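Local coordinates for protein orotidine 5'-phosphate decarboxylase (Sulfolobus solfataricus, PDB 4DBD) that probably catalyses the decarboxylation of orotidine 5'-monophosphate to UMP, the last step of de novo UMP synthesis, as a homodimer of TIM-barrel subunits, at residues Y126-I131 / T150-D155; G89-L94 / I131-P136. All blocks are in the same frame, centred on the assembly; numbering follows the deposited sequence.

How the interactions relate
Helix 124-134 is common to both contacts: interaction 1 joins it to helix 146-155, interaction 2 to the start of helix 90-103, and Ile131 belongs to both. Their centres are about 13 Å apart, and they touch directly where Val130 CG1 lies 3.8 Å from Leu94 CD1 and Tyr126 OH 3.5 Å from Gly89 CA. Together they tie three consecutive outer helices of the barrel. Neither contains a predicted catalytic residue. Interaction 2 comes nearer to the predicted active site: the Leu94 side chain is about 6 Å from that of Leu62, a predicted substrate-binding position, and about 9 Å from that of Asp64, a predicted active-site residue, whereas Tyr152 of interaction 1 is about 11 Å, side chain to side chain, from Pro164.

Interaction 1 (Y126-I131 / T150-D155); sequences YIKNVI and TQYRRD
Lys128 lays its extended side chain over one face of the Tyr152 ring. From CB, which points toward 150-155, CG is turned anti to the carbonyl carbon (chi1 -72°), and from there the chain runs out across the phenol. CG meets the hydroxyl end of the ring, 3.5 Å from Tyr152 OH, and CD carries the chain on toward the Asp155 carboxylate. CE takes the position above the ring, a CH-pi contact at 3.8 Å from the Tyr152 centroid. NZ remains over that face in a cation-pi arrangement, 4.6 Å from the centroid. It also forms a salt bridge with Asp155 OD2, but the modelled separation is implausibly short, so the exact position of both atoms is doubtful. Arg154 shares this carboxylate: its NE donates to Asp155 OD1 at 2.6 Å, a salt bridge in which OD1 lies close to the guanidinium plane while NE approaches from 40° out of the carboxylate plane. Two cations thus converge on one anion, which probably offsets their mutual charge. Ile131 CD1 adds an apolar contact to the ring, 4.1 Å from Tyr152 CE2. Tyr152 OH is buried by this contact and has no hydrogen-bonding partner in the model. The axes of segments 126-131 and 150-155 come within 12.5 Å and cross at -39°, a separation bridged by these long side chains. Beneath them lies the barrel wall: Tyr152 and Ile131 both reach Ala112 of strand 107-113 and Ile139 of strand 138-141, while on another side of helix 124-134 Val130 packs against helix 90-103.

Interaction 2 (G89-L94 / I131-P136); sequences GVKGSL and IREISP
Leu94 and Val90 meet Ile134 in the apolar part of this contact. The closest apolar approach is Leu94 CB to Ile134 CD1, 3.6 Å; with chi2 at -73° the isoleucine chain bends at CG1, and its terminal methyl lies against the leucine backbone as well, 3.7 Å from Leu94 C. The Val90 and Ile134 side chains run alongside with opposed directions, Val90 CG2 4.0 Å from Ile134 CG1. The same methyl lies 3.1 Å from Glu133 OE1, a tight contact, and Val90 CB and CG1 also border that oxygen, so the valine packs against this one carboxylate oxygen. With an alanine here, both gamma methyls are gone, which would probably open a gap beside Ile134 CG1 and leave the Glu133 carboxylate freer to turn. In the TIM barrel, helices 90-103 and 124-134 are neighbours on the outer wall, joined in sequence through strand 107-113; Leu94 touches Leu110 of that strand and Ile134 touches Leu108, so the pair packs down on the barrel as well as on each other. The ionic part lies at the more exposed margin: Lys91 NZ and Glu133 OE1 form a salt bridge at 3.0 Å, whose hydrogen bond is weak. The lysine chain bends at chi2 (50°) and again at chi3 to reach across, roughly perpendicular to the extended glutamate. Backbone bonding shapes the first turn of helix 90-103. Gly89, at the N-cap, has phi 88°, a backbone shape in which any beta carbon would collide with the carbonyl oxygen of the residue before, and its O accepts from Leu94 N at 3.2 Å in a pi-type turn. The Lys91 backbone hydrogen-bonds to the second subunit, and Lys91 also packs on Glu117 of that subunit.

Interaction 1 (Y126-I131 / T150-D155)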
ATOM      1  N   TYR A 126      19.938   2.429  -3.213  1.00 19.34           N
ATOM      2  CA  TYR A 126      18.821   2.883  -4.035  1.00 21.60           C
ATOM      3  C   TYR A 126      17.808   3.690  -3.214  1.00 17.59           C
ATOM      4  O   TYR A 126      17.407   4.783  -3.595  1.00 17.20           O
ATOM      5  CB  TYR A 126      18.113   1.694  -4.673  1.00 17.61           C
ATOM      6  CG  TYR A 126      16.955   2.120  -5.551  1.00 23.97           C
ATOM      7  CD1 TYR A 126      17.178   2.865  -6.704  1.00 29.90           C
ATOM      8  CD2 TYR A 126      15.643   1.788  -5.223  1.00 24.42           C
ATOM      9  CE1 TYR A 126      16.135   3.263  -7.516  1.00 26.61           C
ATOM     10  CE2 TYR A 126      14.588   2.183  -6.030  1.00 24.10           C
ATOM     11  CZ  TYR A 126      14.840   2.920  -7.175  1.00 19.88           C
ATOM     12  OH  TYR A 126      13.801   3.316  -7.978  1.00 31.70           O
ATOM     13  N   ILE A 127      17.386   3.134  -2.086  1.00 19.69           N
ATOM     14  CA  ILE A 127      16.388   3.801  -1.264  1.00 18.70           C
ATOM     15  C   ILE A 127      16.914   5.148  -0.752  1.00 16.68           C
ATOM     16  O   ILE A 127      16.209   6.148  -0.788  1.00 18.70           O
ATOM     17  CB  ILE A 127      15.882   2.867  -0.122  1.00 19.29           C
ATOM     18  CG1 ILE A 127      14.783   1.943  -0.686  1.00 23.35           C
ATOM     19  CG2 ILE A 127      15.325   3.683   1.025  1.00 18.30           C
ATOM     20  CD1 ILE A 127      14.534   0.682   0.125  1.00 24.46           C
ATOM     21  N   LYS A 128      18.161   5.185  -0.297  1.00 18.83           N
ATOM     22  CA  LYS A 128      18.757   6.455   0.125  1.00 20.34           C
ATOM     23  C   LYS A 128      18.769   7.482  -0.998  1.00 18.99           C
ATOM     24  O   LYS A 128      18.474   8.659  -0.773  1.00 21.92           O
ATOM     25  CB  LYS A 128      20.165   6.234   0.696  1.00 24.36           C
ATOM     26  CG  LYS A 128      20.134   5.569   2.055  1.00 23.66           C
ATOM     27  CD  LYS A 128      21.528   5.412   2.667  1.00 28.59           C
ATOM     28  CE  LYS A 128      21.443   4.707   4.017  1.00 37.37           C
ATOM     29  NZ  LYS A 128      22.740   4.762   4.758  1.00 38.43           N
ATOM     30  N   ASN A 129      19.099   7.044  -2.207  1.00 17.00           N
ATOM     31  CA  ASN A 129      19.039   7.933  -3.364  1.00 22.31           C
ATOM     32  C   ASN A 129      17.638   8.464  -3.642  1.00 19.00           C
ATOM     33  O   ASN A 129      17.454   9.641  -3.936  1.00 17.99           O
ATOM     34  CB  ASN A 129      19.587   7.240  -4.606  1.00 23.63           C
ATOM     35  CG  ASN A 129      21.079   7.102  -4.558  1.00 24.45           C
ATOM     36  OD1 ASN A 129      21.737   7.777  -3.764  1.00 22.22           O
ATOM     37  ND2 ASN A 129      21.627   6.225  -5.394  1.00 24.26           N
ATOM     38  N   VAL A 130      16.648   7.586  -3.577  1.00 17.68           N
ATOM     39  CA  VAL A 130      15.267   8.032  -3.709  1.00 17.39           C
ATOM     40  C   VAL A 130      14.965   9.099  -2.664  1.00 16.10           C
ATOM     41  O   VAL A 130      14.371  10.141  -2.969  1.00 16.66           O
ATOM     42  CB  VAL A 130      14.287   6.857  -3.589  1.00 17.73           C
ATOM     43  CG1 VAL A 130      12.874   7.364  -3.519  1.00 14.88           C
ATOM     44  CG2 VAL A 130      14.462   5.910  -4.769  1.00 17.58           C
ATOM     45  N   ILE A 131      15.367   8.847  -1.421  1.00 16.63           N
ATOM     46  CA  ILE A 131      15.090   9.805  -0.354  1.00 20.04           C
ATOM     47  C   ILE A 131      15.794  11.133  -0.615  1.00 20.90           C
ATOM     48  O   ILE A 131      15.226  12.202  -0.404  1.00 20.59           O
ATOM     49  CB  ILE A 131      15.469   9.234   1.035  1.00 17.27           C
ATOM     50  CG1 ILE A 131      14.531   8.072   1.378  1.00 15.94           C
ATOM     51  CG2 ILE A 131      15.404  10.311   2.097  1.00 17.88           C
ATOM     52  CD1 ILE A 131      15.004   7.205   2.548  1.00 17.94           C
ATOM     53  N   THR A 150      20.726   4.649  13.454  1.00 19.95           N
ATOM     54  CA  THR A 150      21.852   5.544  13.704  1.00 18.81           C
ATOM     55  C   THR A 150      22.464   6.015  12.381  1.00 16.94           C
ATOM     56  O   THR A 150      22.755   7.202  12.200  1.00 25.69           O
ATOM     57  CB  THR A 150      22.921   4.873  14.564  1.00 19.22           C
ATOM     58  OG1 THR A 150      22.301   4.276  15.714  1.00 21.28           O
ATOM     59  CG2 THR A 150      23.944   5.909  15.007  1.00 23.12           C
ATOM     60  N   GLN A 151      22.621   5.083  11.451  1.00 15.81           N
ATOM     61  CA  GLN A 151      23.185   5.375  10.139  1.00 20.50           C
ATOM     62  C   GLN A 151      22.295   6.301   9.329  1.00 25.86           C
ATOM     63  O   GLN A 151      22.780   7.239   8.708  1.00 23.64           O
ATOM     64  CB  GLN A 151      23.459   4.075   9.381  1.00 20.92           C
ATOM     65  CG  GLN A 151      24.596   3.274  10.011  1.00 31.50           C
ATOM     66  CD  GLN A 151      24.476   1.783   9.787  1.00 37.31           C
ATOM     67  OE1 GLN A 151      23.675   1.324   8.968  1.00 42.88           O
ATOM     68  NE2 GLN A 151      25.272   1.009  10.528  1.00 34.76           N
ATOM     69  N   TYR A 152      20.990   6.058   9.328  1.00 26.86           N
ATOM     70  CA  TYR A 152      20.107   7.014   8.671  1.00 19.09           C
ATOM     71  C   TYR A 152      20.161   8.388   9.340  1.00 25.11           C
ATOM     72  O   TYR A 152      20.077   9.410   8.663  1.00 30.16           O
ATOM     73  CB  TYR A 152      18.666   6.489   8.546  1.00 21.48           C
ATOM     74  CG  TYR A 152      18.469   5.665   7.294  1.00 18.47           C
ATOM     75  CD1 TYR A 152      18.827   4.330   7.259  1.00 22.02           C
ATOM     76  CD2 TYR A 152      17.959   6.239   6.135  1.00 27.77           C
ATOM     77  CE1 TYR A 152      18.666   3.574   6.113  1.00 25.28           C
ATOM     78  CE2 TYR A 152      17.796   5.489   4.981  1.00 24.47           C
ATOM     79  CZ  TYR A 152      18.151   4.158   4.983  1.00 23.01           C
ATOM     80  OH  TYR A 152      18.002   3.400   3.837  1.00 35.80           O
ATOM     81  N   ARG A 153      20.330   8.420  10.657  1.00 21.29           N
ATOM     82  CA  ARG A 153      20.439   9.700  11.357  1.00 25.79           C
ATOM     83  C   ARG A 153      21.699  10.435  10.904  1.00 28.29           C
ATOM     84  O   ARG A 153      21.697  11.654  10.745  1.00 28.14           O
ATOM     85  CB  ARG A 153      20.440   9.505  12.872  1.00 25.27           C
ATOM     86  CG  ARG A 153      20.825  10.756  13.659  1.00 30.27           C
ATOM     87  CD  ARG A 153      19.952  11.941  13.289  1.00 33.84           C
ATOM     88  NE  ARG A 153      18.577  11.731  13.719  1.00 28.41           N
ATOM     89  CZ  ARG A 153      17.514  12.280  13.138  1.00 30.90           C
ATOM     90  NH1 ARG A 153      17.659  13.072  12.083  1.00 27.59           N
ATOM     91  NH2 ARG A 153      16.305  12.018  13.610  1.00 21.53           N
ATOM     92  N   ARG A 154      22.772   9.675  10.708  1.00 26.81           N
ATOM     93  CA  ARG A 154      24.031  10.211  10.196  1.00 30.97           C
ATOM     94  C   ARG A 154      23.854  10.744   8.776  1.00 29.71           C
ATOM     95  O   ARG A 154      24.306  11.846   8.454  1.00 35.92           O
ATOM     96  CB  ARG A 154      25.102   9.110  10.201  1.00 30.69           C
ATOM     97  CG  ARG A 154      26.273   9.365   9.251  1.00 37.80           C
ATOM     98  CD  ARG A 154      27.042   8.084   8.940  1.00 42.38           C
ATOM     99  NE  ARG A 154      26.365   7.230   7.961  1.00 40.46           N
ATOM    100  CZ  ARG A 154      26.589   5.923   7.836  1.00 40.23           C
ATOM    101  NH1 ARG A 154      27.461   5.325   8.641  1.00 39.71           N
ATOM    102  NH2 ARG A 154      25.938   5.212   6.918  1.00 35.93           N
ATOM    103  N   ASP A 155      23.193   9.951   7.934  1.00 28.70           N
ATOM    104  CA  ASP A 155      23.041  10.274   6.518  1.00 23.22           C
ATOM    105  C   ASP A 155      22.021  11.380   6.269  1.00 29.43           C
ATOM    106  O   ASP A 155      22.052  12.037   5.239  1.00 29.26           O
ATOM    107  CB  ASP A 155      22.637   9.028   5.726  1.00 25.77           C
ATOM    108  CG  ASP A 155      23.701   7.942   5.747  1.00 36.87           C
ATOM    109  OD1 ASP A 155      24.874   8.235   6.089  1.00 31.72           O
ATOM    110  OD2 ASP A 155      23.357   6.786   5.415  1.00 33.95           O
TER

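Interaction 2 (G89-L94 / I131-P136)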
ATOM      1  N   GLY A  89      10.181   4.314  -6.173  1.00 14.72           N
ATOM      2  CA  GLY A  89      10.986   5.170  -7.018  1.00 18.71           C
ATOM      3  C   GLY A  89      10.357   6.516  -7.311  1.00 19.55           C
ATOM      4  O   GLY A  89       9.257   6.841  -6.837  1.00 18.83           O
ATOM      5  N   VAL A  90      11.049   7.306  -8.125  1.00 17.90           N
ATOM      6  CA  VAL A  90      10.701   8.715  -8.269  1.00 18.20           C
ATOM      7  C   VAL A  90       9.832   9.006  -9.499  1.00 17.85           C
ATOM      8  O   VAL A  90       8.672   9.380  -9.377  1.00 20.13           O
ATOM      9  CB  VAL A  90      11.983   9.587  -8.283  1.00 22.58           C
ATOM     10  CG1 VAL A  90      11.653  11.068  -8.550  1.00 18.67           C
ATOM     11  CG2 VAL A  90      12.756   9.412  -6.971  1.00 18.85           C
ATOM     12  N   LYS A  91      10.391   8.821 -10.690  1.00 16.18           N
ATOM     13  CA  LYS A  91       9.718   9.274 -11.901  1.00 16.39           C
ATOM     14  C   LYS A  91       8.376   8.593 -12.128  1.00 18.77           C
ATOM     15  O   LYS A  91       8.309   7.369 -12.284  1.00 18.08           O
ATOM     16  CB  LYS A  91      10.627   9.078 -13.122  1.00 18.58           C
ATOM     17  CG  LYS A  91      11.644  10.191 -13.315  1.00 28.03           C
ATOM     18  CD  LYS A  91      12.397  10.453 -12.019  1.00 36.99           C
ATOM     19  CE  LYS A  91      13.864  10.796 -12.256  1.00 45.92           C
ATOM     20  NZ  LYS A  91      14.695  10.473 -11.046  1.00 32.45           N
ATOM     21  N   GLY A  92       7.304   9.383 -12.134  1.00 15.21           N
ATOM     22  CA  GLY A  92       5.976   8.858 -12.409  1.00 15.65           C
ATOM     23  C   GLY A  92       5.330   8.220 -11.187  1.00 19.78           C
ATOM     24  O   GLY A  92       4.271   7.595 -11.283  1.00 15.22           O
ATOM     25  N   SER A  93       5.973   8.374 -10.037  1.00 15.32           N
ATOM     26  CA  SER A  93       5.435   7.843  -8.784  1.00 14.07           C
ATOM     27  C   SER A  93       5.643   8.866  -7.670  1.00 14.92           C
ATOM     28  O   SER A  93       4.815   9.753  -7.478  1.00 15.61           O
ATOM     29  CB  SER A  93       6.073   6.491  -8.464  1.00 16.49           C
ATOM     30  OG  SER A  93       5.575   5.940  -7.255  1.00 21.01           O
ATOM     31  N   LEU A  94       6.758   8.786  -6.950  1.00 13.15           N
ATOM     32  CA  LEU A  94       6.945   9.715  -5.841  1.00 15.38           C
ATOM     33  C   LEU A  94       7.082  11.191  -6.243  1.00 18.54           C
ATOM     34  O   LEU A  94       6.683  12.077  -5.477  1.00 17.34           O
ATOM     35  CB  LEU A  94       8.100   9.274  -4.939  1.00 19.04           C
ATOM     36  CG  LEU A  94       7.820   7.999  -4.141  1.00 15.53           C
ATOM     37  CD1 LEU A  94       9.110   7.492  -3.523  1.00 16.00           C
ATOM     38  CD2 LEU A  94       6.746   8.240  -3.056  1.00 15.07           C
ATOM     39  N   ILE A 131      15.367   8.847  -1.421  1.00 16.63           N
ATOM     40  CA  ILE A 131      15.090   9.805  -0.354  1.00 20.04           C
ATOM     41  C   ILE A 131      15.794  11.133  -0.615  1.00 20.90           C
ATOM     42  O   ILE A 131      15.226  12.202  -0.404  1.00 20.59           O
ATOM     43  CB  ILE A 131      15.469   9.234   1.035  1.00 17.27           C
ATOM     44  CG1 ILE A 131      14.531   8.072   1.378  1.00 15.94           C
ATOM     45  CG2 ILE A 131      15.404  10.311   2.097  1.00 17.88           C
ATOM     46  CD1 ILE A 131      15.004   7.205   2.548  1.00 17.94           C
ATOM     47  N   ARG A 132      17.033  11.065  -1.086  1.00 19.36           N
ATOM     48  CA  ARG A 132      17.766  12.283  -1.438  1.00 26.02           C
ATOM     49  C   ARG A 132      17.109  13.116  -2.545  1.00 22.90           C
ATOM     50  O   ARG A 132      17.062  14.340  -2.452  1.00 25.31           O
ATOM     51  CB  ARG A 132      19.207  11.943  -1.808  1.00 22.71           C
ATOM     52  CG  ARG A 132      20.015  11.447  -0.639  1.00 18.87           C
ATOM     53  CD  ARG A 132      21.297  10.793  -1.117  1.00 18.97           C
ATOM     54  NE  ARG A 132      22.103  10.325  -0.001  1.00 29.45           N
ATOM     55  CZ  ARG A 132      22.721   9.149   0.031  1.00 30.02           C
ATOM     56  NH1 ARG A 132      22.640   8.322  -1.004  1.00 27.36           N
ATOM     57  NH2 ARG A 132      23.428   8.807   1.097  1.00 24.76           N
ATOM     58  N   GLU A 133      16.599  12.460  -3.584  1.00 22.61           N
ATOM     59  CA  GLU A 133      15.919  13.180  -4.666  1.00 21.71           C
ATOM     60  C   GLU A 133      14.622  13.840  -4.203  1.00 25.96           C
ATOM     61  O   GLU A 133      14.333  14.978  -4.556  1.00 24.80           O
ATOM     62  CB  GLU A 133      15.615  12.251  -5.841  1.00 25.01           C
ATOM     63  CG  GLU A 133      16.812  11.896  -6.692  1.00 32.46           C
ATOM     64  CD  GLU A 133      16.432  11.022  -7.871  1.00 41.35           C
ATOM     65  OE1 GLU A 133      15.222  10.931  -8.175  1.00 37.29           O
ATOM     66  OE2 GLU A 133      17.339  10.418  -8.488  1.00 43.85           O
ATOM     67  N   ILE A 134      13.841  13.112  -3.412  1.00 20.41           N
ATOM     68  CA  ILE A 134      12.507  13.552  -3.013  1.00 18.54           C
ATOM     69  C   ILE A 134      12.543  14.557  -1.871  1.00 21.59           C
ATOM     70  O   ILE A 134      11.750  15.494  -1.839  1.00 19.88           O
ATOM     71  CB  ILE A 134      11.617  12.343  -2.626  1.00 18.84           C
ATOM     72  CG1 ILE A 134      11.320  11.497  -3.869  1.00 17.23           C
ATOM     73  CG2 ILE A 134      10.316  12.799  -1.964  1.00 17.86           C
ATOM     74  CD1 ILE A 134      10.328  12.145  -4.837  1.00 17.09           C
ATOM     75  N   SER A 135      13.476  14.370  -0.945  1.00 19.39           N
ATOM     76  CA  SER A 135      13.617  15.265   0.199  1.00 19.64           C
ATOM     77  C   SER A 135      12.319  15.375   1.000  1.00 22.67           C
ATOM     78  O   SER A 135      11.750  16.464   1.133  1.00 23.03           O
ATOM     79  CB  SER A 135      14.095  16.647  -0.263  1.00 30.06           C
ATOM     80  OG  SER A 135      14.275  17.513   0.843  1.00 39.99           O
ATOM     81  N   PRO A 136      11.847  14.241   1.539  1.00 21.01           N
ATOM     82  CA  PRO A 136      10.625  14.183   2.349  1.00 20.41           C
ATOM     83  C   PRO A 136      10.804  14.915   3.681  1.00 21.37           C
ATOM     84  O   PRO A 136      11.928  15.242   4.050  1.00 18.42           O
ATOM     85  CB  PRO A 136      10.440  12.672   2.592  1.00 15.03           C
ATOM     86  CG  PRO A 136      11.861  12.107   2.502  1.00 14.59           C
ATOM     87  CD  PRO A 136      12.522  12.931   1.428  1.00 18.42           C
TER